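Local coordinates for putative TOXIN related protein (Parabacteroides distasonis ATCC 8503, PDB 3K0Y) that is of unknown function, a putative toxin-related protein of the NigD-like family that joins an N-terminal OB domain to a C-terminal beta sandwich, at residues A[50-55]-A[84-89]; A[117-122]-A[168-173]. All blocks are in the same frame, centred on the assembly; numbering follows the deposited sequence.

Interaction 1 (A[50-55]-A[84-89]); sequences PNQRAL and ILTKSI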
loop_
_atom_site.group_PDB
_atom_site.type_symbol
_atom_site.label_atom_id
_atom_site.label_comp_id
_atom_site.label_asym_id
_atom_site.label_seq_id
_atom_site.Cartn_x
_atom_site.Cartn_y
_atom_site.Cartn_z
ATOM N N PRO A 50 -7.589 -10.583 -7.224
ATOM C CA PRO A 50 -6.298 -10.200 -7.797
ATOM C C PRO A 50 -5.829 -8.871 -7.216
ATOM O O PRO A 50 -6.639 -7.997 -6.961
ATOM C CB PRO A 50 -6.623 -10.034 -9.301
ATOM C CG PRO A 50 -8.062 -9.566 -9.278
ATOM C CD PRO A 50 -8.695 -10.420 -8.194
ATOM N N ASN A 51 -4.540 -8.743 -6.967
ATOM C CA ASN A 51 -3.946 -7.448 -6.589
ATOM C C ASN A 51 -4.489 -6.819 -5.291
ATOM O O ASN A 51 -4.810 -5.636 -5.229
ATOM C CB ASN A 51 -4.082 -6.513 -7.783
ATOM C CG ASN A 51 -3.591 -7.165 -9.064
ATOM O OD1 ASN A 51 -4.379 -7.447 -9.966
ATOM N ND2 ASN A 51 -2.308 -7.477 -9.113
ATOM N N GLN A 52 -4.608 -7.651 -4.260
ATOM C CA GLN A 52 -5.200 -7.263 -2.989
ATOM C C GLN A 52 -4.170 -7.623 -1.943
ATOM O O GLN A 52 -3.623 -8.727 -1.989
ATOM C CB GLN A 52 -6.476 -8.078 -2.768
ATOM C CG GLN A 52 -7.102 -7.959 -1.442
ATOM C CD GLN A 52 -7.684 -6.593 -1.185
ATOM O OE1 GLN A 52 -8.551 -6.149 -1.897
ATOM N NE2 GLN A 52 -7.235 -5.945 -0.125
ATOM N N ARG A 53 -3.882 -6.711 -1.027
ATOM C CA ARG A 53 -2.996 -7.057 0.100
ATOM C C ARG A 53 -3.837 -7.325 1.331
ATOM O O ARG A 53 -4.996 -6.883 1.405
ATOM C CB ARG A 53 -2.018 -5.934 0.374
ATOM C CG ARG A 53 -1.208 -5.529 -0.827
ATOM C CD ARG A 53 0.250 -5.210 -0.421
ATOM N NE ARG A 53 1.045 -6.428 -0.438
ATOM C CZ ARG A 53 2.244 -6.549 0.135
ATOM N NH1 ARG A 53 2.779 -5.532 0.804
ATOM N NH2 ARG A 53 2.894 -7.674 0.018
ATOM N N ALA A 54 -3.249 -8.017 2.290
ATOM C CA ALA A 54 -3.936 -8.387 3.517
ATOM C C ALA A 54 -2.931 -8.470 4.660
ATOM O O ALA A 54 -1.755 -8.713 4.433
ATOM C CB ALA A 54 -4.668 -9.713 3.376
ATOM N N LEU A 55 -3.404 -8.185 5.856
ATOM C CA LEU A 55 -2.686 -8.488 7.071
ATOM C C LEU A 55 -3.036 -9.937 7.452
ATOM O O LEU A 55 -4.211 -10.268 7.685
ATOM C CB LEU A 55 -3.096 -7.493 8.170
ATOM C CG LEU A 55 -2.245 -7.492 9.443
ATOM C CD1 LEU A 55 -0.799 -7.079 9.160
ATOM C CD2 LEU A 55 -2.928 -6.559 10.491
ATOM N N ILE A 84 -6.325 -5.310 3.494
ATOM C CA ILE A 84 -5.841 -3.960 3.602
ATOM C C ILE A 84 -6.400 -3.251 2.356
ATOM O O ILE A 84 -6.334 -3.783 1.251
ATOM C CB ILE A 84 -4.301 -3.937 3.633
ATOM C CG1 ILE A 84 -3.796 -4.519 4.946
ATOM C CG2 ILE A 84 -3.765 -2.516 3.392
ATOM C CD1 ILE A 84 -2.280 -4.846 4.965
ATOM N N LEU A 85 -6.968 -2.068 2.532
ATOM C CA LEU A 85 -7.405 -1.285 1.382
ATOM C C LEU A 85 -6.254 -1.187 0.334
ATOM O O LEU A 85 -5.180 -0.666 0.633
ATOM C CB LEU A 85 -7.839 0.117 1.818
ATOM C CG LEU A 85 -8.201 1.060 0.694
ATOM C CD1 LEU A 85 -9.576 0.522 -0.061
ATOM C CD2 LEU A 85 -8.379 2.471 1.174
ATOM N N THR A 86 -6.497 -1.704 -0.870
ATOM C CA THR A 86 -5.513 -1.772 -1.946
ATOM C C THR A 86 -6.030 -1.070 -3.199
ATOM O O THR A 86 -7.052 -1.447 -3.720
ATOM C CB THR A 86 -5.138 -3.246 -2.220
ATOM O OG1 THR A 86 -4.669 -3.819 -0.969
ATOM C CG2 THR A 86 -4.016 -3.324 -3.285
ATOM N N LYS A 87 -5.318 -0.042 -3.663
ATOM C CA LYS A 87 -5.771 0.798 -4.720
ATOM C C LYS A 87 -4.657 1.053 -5.726
ATOM O O LYS A 87 -3.472 0.916 -5.404
ATOM C CB LYS A 87 -6.246 2.121 -4.151
ATOM C CG LYS A 87 -7.481 1.970 -3.274
ATOM C CD LYS A 87 -7.864 3.300 -2.584
ATOM C CE LYS A 87 -8.536 4.187 -3.487
ATOM N NZ LYS A 87 -9.075 5.344 -2.778
ATOM N N SER A 88 -5.018 1.513 -6.911
ATOM C CA SER A 88 -3.993 1.958 -7.791
ATOM C C SER A 88 -3.867 3.463 -7.640
ATOM O O SER A 88 -4.629 4.091 -6.866
ATOM C CB SER A 88 -4.212 1.439 -9.196
ATOM O OG SER A 88 -5.400 1.912 -9.619
ATOM N N ILE A 89 -2.792 3.997 -8.211
ATOM C CA ILE A 89 -2.542 5.442 -8.233
ATOM C C ILE A 89 -3.783 6.141 -8.882
ATOM O O ILE A 89 -4.246 5.713 -9.935
ATOM C CB ILE A 89 -1.225 5.759 -8.983
ATOM C CG1 ILE A 89 0.015 5.366 -8.148
ATOM C CG2 ILE A 89 -1.117 7.283 -9.339
ATOM C CD1 ILE A 89 1.333 5.298 -8.918
HETATM O O HOH W 1 -8.949 -3.401 -1.104
#
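Arg53 O is gripped by two donors, Ile84 N at 2.9 Å and the side-chain amide of the preceding residue, Gln52 NE2. The first bond is straight at its hydrogen (172°) although the donor stands above the carbonyl plane; the amide comes in that plane, on a lone pair, and lies almost flat with its acceptor. Gln52 gets there by starting with CG opposite its own N (chi1 171°) and then bending at chi2, which turns the amide toward Ile84. There NE2 also makes a short but weak, strongly bent bond to Ile84 O (2.7 Å).

Thr86 takes the place of a backbone acceptor: its OG1 receives Arg53 N at 3.0 Å. The same hydroxyl donates to the backbone, Thr86 OG1 lying 2.8 Å from Ile84 O. With OG1 used in both roles the Thr86 rotamer is probably well defined; it places CG2 beside Asn51 O. A water accepts from Thr86 N and donates to Gln52 OE1, tying the far end of the amide to the same strand. Beyond this polar patch, Ile84 CD1 lies 3.6 Å from Leu55 N and touches Leu55 CB.

The axes of strands 52-55 and 84-88 run antiparallel (162°) but approach no closer than 6.0 Å, so side chains and a water do much of the linking where the hairpin strands 52-62 and 74-88 splay. The Arg53 guanidinium forms a salt bridge with Asp31 and hydrogen bonds with Thr17 and Asn121. Strand 11-22 pairs with 52-62, and strand 163-172 with 74-88.

Interaction 2 (A[117-122]-A[168-173]); sequences DGYLNI and RVAFNL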
loop_
_atom_site.group_PDB
_atom_site.type_symbol
_atom_site.label_atom_id
_atom_site.label_comp_id
_atom_site.label_asym_id
_atom_site.label_seq_id
_atom_site.Cartn_x
_atom_site.Cartn_y
_atom_site.Cartn_z
ATOM N N ASP A 117 6.665 -5.915 -2.538
ATOM C CA ASP A 117 5.998 -6.632 -3.606
ATOM C C ASP A 117 5.333 -5.659 -4.628
ATOM O O ASP A 117 4.241 -5.906 -5.071
ATOM C CB ASP A 117 4.966 -7.626 -3.016
ATOM C CG ASP A 117 4.325 -8.516 -4.089
ATOM O OD1 ASP A 117 5.080 -9.057 -4.914
ATOM O OD2 ASP A 117 3.076 -8.656 -4.149
ATOM N N GLY A 118 6.018 -4.576 -4.990
ATOM C CA GLY A 118 5.533 -3.600 -6.018
ATOM C C GLY A 118 4.429 -2.652 -5.513
ATOM O O GLY A 118 3.827 -1.877 -6.289
ATOM N N TYR A 119 4.185 -2.680 -4.204
ATOM C CA TYR A 119 3.237 -1.767 -3.595
ATOM C C TYR A 119 3.953 -0.794 -2.722
ATOM O O TYR A 119 4.978 -1.120 -2.131
ATOM C CB TYR A 119 2.240 -2.517 -2.724
ATOM C CG TYR A 119 1.366 -3.447 -3.502
ATOM C CD1 TYR A 119 1.804 -4.720 -3.804
ATOM C CD2 TYR A 119 0.087 -3.053 -3.930
ATOM C CE1 TYR A 119 1.017 -5.600 -4.516
ATOM C CE2 TYR A 119 -0.702 -3.915 -4.659
ATOM C CZ TYR A 119 -0.229 -5.184 -4.935
ATOM O OH TYR A 119 -0.984 -6.030 -5.631
ATOM N N LEU A 120 3.386 0.396 -2.608
ATOM C CA LEU A 120 3.713 1.287 -1.524
ATOM C C LEU A 120 2.736 0.982 -0.380
ATOM O O LEU A 120 1.540 1.168 -0.535
ATOM C CB LEU A 120 3.590 2.741 -1.956
ATOM C CG LEU A 120 3.887 3.787 -0.894
ATOM C CD1 LEU A 120 5.424 3.792 -0.567
ATOM C CD2 LEU A 120 3.389 5.187 -1.203
ATOM N N ASN A 121 3.280 0.629 0.768
ATOM C CA ASN A 121 2.557 0.259 1.941
ATOM C C ASN A 121 2.659 1.354 2.982
ATOM O O ASN A 121 3.740 1.882 3.216
ATOM C CB ASN A 121 3.131 -1.021 2.503
ATOM C CG ASN A 121 3.020 -2.175 1.548
ATOM O OD1 ASN A 121 1.973 -2.801 1.456
ATOM N ND2 ASN A 121 4.102 -2.472 0.820
ATOM N N ILE A 122 1.536 1.698 3.583
ATOM C CA ILE A 122 1.481 2.722 4.545
ATOM C C ILE A 122 0.671 2.296 5.747
ATOM O O ILE A 122 -0.370 1.681 5.599
ATOM C CB ILE A 122 0.874 4.025 3.979
ATOM C CG1 ILE A 122 1.643 4.511 2.768
ATOM C CG2 ILE A 122 0.914 5.104 5.060
ATOM C CD1 ILE A 122 1.052 5.777 2.075
ATOM N N ARG A 168 -4.347 1.249 7.493
ATOM C CA ARG A 168 -3.425 0.670 6.566
ATOM C C ARG A 168 -3.932 0.779 5.126
ATOM O O ARG A 168 -5.131 0.713 4.845
ATOM C CB ARG A 168 -3.184 -0.772 6.907
ATOM C CG ARG A 168 -2.422 -1.012 8.186
ATOM C CD ARG A 168 -2.263 -2.499 8.369
ATOM N NE ARG A 168 -1.409 -2.851 9.488
ATOM C CZ ARG A 168 -0.097 -2.875 9.487
ATOM N NH1 ARG A 168 0.649 -2.575 8.420
ATOM N NH2 ARG A 168 0.494 -3.228 10.600
ATOM N N VAL A 169 -3.010 0.976 4.213
ATOM C CA VAL A 169 -3.313 1.015 2.794
ATOM C C VAL A 169 -2.106 0.476 2.012
ATOM O O VAL A 169 -0.943 0.536 2.472
ATOM C CB VAL A 169 -3.699 2.477 2.379
ATOM C CG1 VAL A 169 -2.469 3.459 2.579
ATOM C CG2 VAL A 169 -4.244 2.524 0.966
ATOM N N ALA A 170 -2.364 -0.001 0.808
ATOM C CA ALA A 170 -1.347 -0.406 -0.152
ATOM C C ALA A 170 -1.721 0.145 -1.507
ATOM O O ALA A 170 -2.896 0.065 -1.897
ATOM C CB ALA A 170 -1.271 -1.929 -0.215
ATOM N N PHE A 171 -0.742 0.761 -2.184
ATOM C CA PHE A 171 -0.927 1.309 -3.536
ATOM C C PHE A 171 -0.074 0.544 -4.565
ATOM O O PHE A 171 1.141 0.373 -4.404
ATOM C CB PHE A 171 -0.566 2.803 -3.569
ATOM C CG PHE A 171 -1.440 3.657 -2.685
ATOM C CD1 PHE A 171 -2.738 3.988 -3.067
ATOM C CD2 PHE A 171 -0.959 4.186 -1.494
ATOM C CE1 PHE A 171 -3.527 4.790 -2.268
ATOM C CE2 PHE A 171 -1.766 5.029 -0.709
ATOM C CZ PHE A 171 -3.021 5.314 -1.069
ATOM N N ASN A 172 -0.727 0.065 -5.615
ATOM C CA ASN A 172 -0.059 -0.689 -6.648
ATOM C C ASN A 172 0.775 0.302 -7.448
ATOM O O ASN A 172 0.252 1.278 -7.988
ATOM C CB ASN A 172 -1.113 -1.407 -7.506
ATOM C CG ASN A 172 -0.533 -2.427 -8.445
ATOM O OD1 ASN A 172 0.547 -2.228 -8.993
ATOM N ND2 ASN A 172 -1.293 -3.484 -8.726
ATOM N N LEU A 173 2.080 0.066 -7.517
ATOM C CA LEU A 173 2.984 0.980 -8.242
ATOM C C LEU A 173 3.263 0.578 -9.671
ATOM O O LEU A 173 4.127 1.159 -10.324
ATOM C CB LEU A 173 4.324 1.109 -7.512
ATOM C CG LEU A 173 4.210 1.647 -6.095
ATOM C CD1 LEU A 173 5.573 1.696 -5.390
ATOM C CD2 LEU A 173 3.561 2.995 -6.107
HETATM O O HOH W 2 -0.036 -2.027 3.323
HETATM O O HOH W 3 0.107 -1.239 6.031
#
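Chi1 of -65° in Tyr119, with CG opposite the carbonyl carbon, and an Asn172 CG opposite its backbone N bring the phenol ring across the asparagine side chain at a slant: Tyr119 CE2 lies 3.8 Å from Asn172 CB. The ring and amide planes are 51° apart, so this is oblique packing, not a stack. Asn172 OD1 bonds Ser174 OG. Ala170 CB meets the same ring at CD2 and also approaches Asn121 OD1.

On the other face of the pair, Ile122 CB packs 3.7 Å from Val169 CG1, while Ile122 CD1 comes to the edge of the Phe171 ring, near its plane, at CE2 (4.0 Å). Val169 CG2, from the same strand, rests over one face of that ring, toward its rim. Leu173 CD1 reaches Leu120 CB at the turn end.

The backbones are in regular antiparallel register, with axes approaching to 4.4 Å at 165°. Leu120 with Phe171 and Ile122 with Val169 are hydrogen-bonded pairs, each closed by two bonds; Phe171 N to Leu120 O is the shortest at 2.8 Å. One further hydrogen bond, Leu173 N to Gly118 O at 2.9 Å, extends the pairing, the donor nearly in line with the carbonyl. Two waters add to the polar side: one donates to both Asn121 OD1, which also accepts from Arg53 NH1, and Val169 O; the other links Ile122 O to Arg168 NH1.

Strand 74-88 runs parallel to 163-172 on its other edge, and Trp114 of strand 113-116 bonds to Asn121. The Tyr119 and Ala170 face meets Arg53 and Thr86, whereas the Ile122 and Phe171 face packs on Ile136, Leu138 and Phe152 of strands 135-139 and 149-155 in the second sheet of the sandwich.

Interactions 1 and 2 have centres about 7 Å apart, with both segments of interaction 1 preceding those of interaction 2 along the chain. They belong to one mixed sheet, in which strand 74-88 of interaction 1 neighbours strand 163-172 of interaction 2; probable backbone hydrogen bonds from Ala170 N to Leu85 O and from Asn172 N to Lys87 O, each 2.9 Å, join them. Arg53 adds a side-chain tie through its bond to Asn121. Through strand 74-88 the shared sheet includes strand 52-62 of the OB portion and strands 119-128 and 163-172 of the beta-sandwich portion, so the two portions of the protein are hydrogen-bonded to each other.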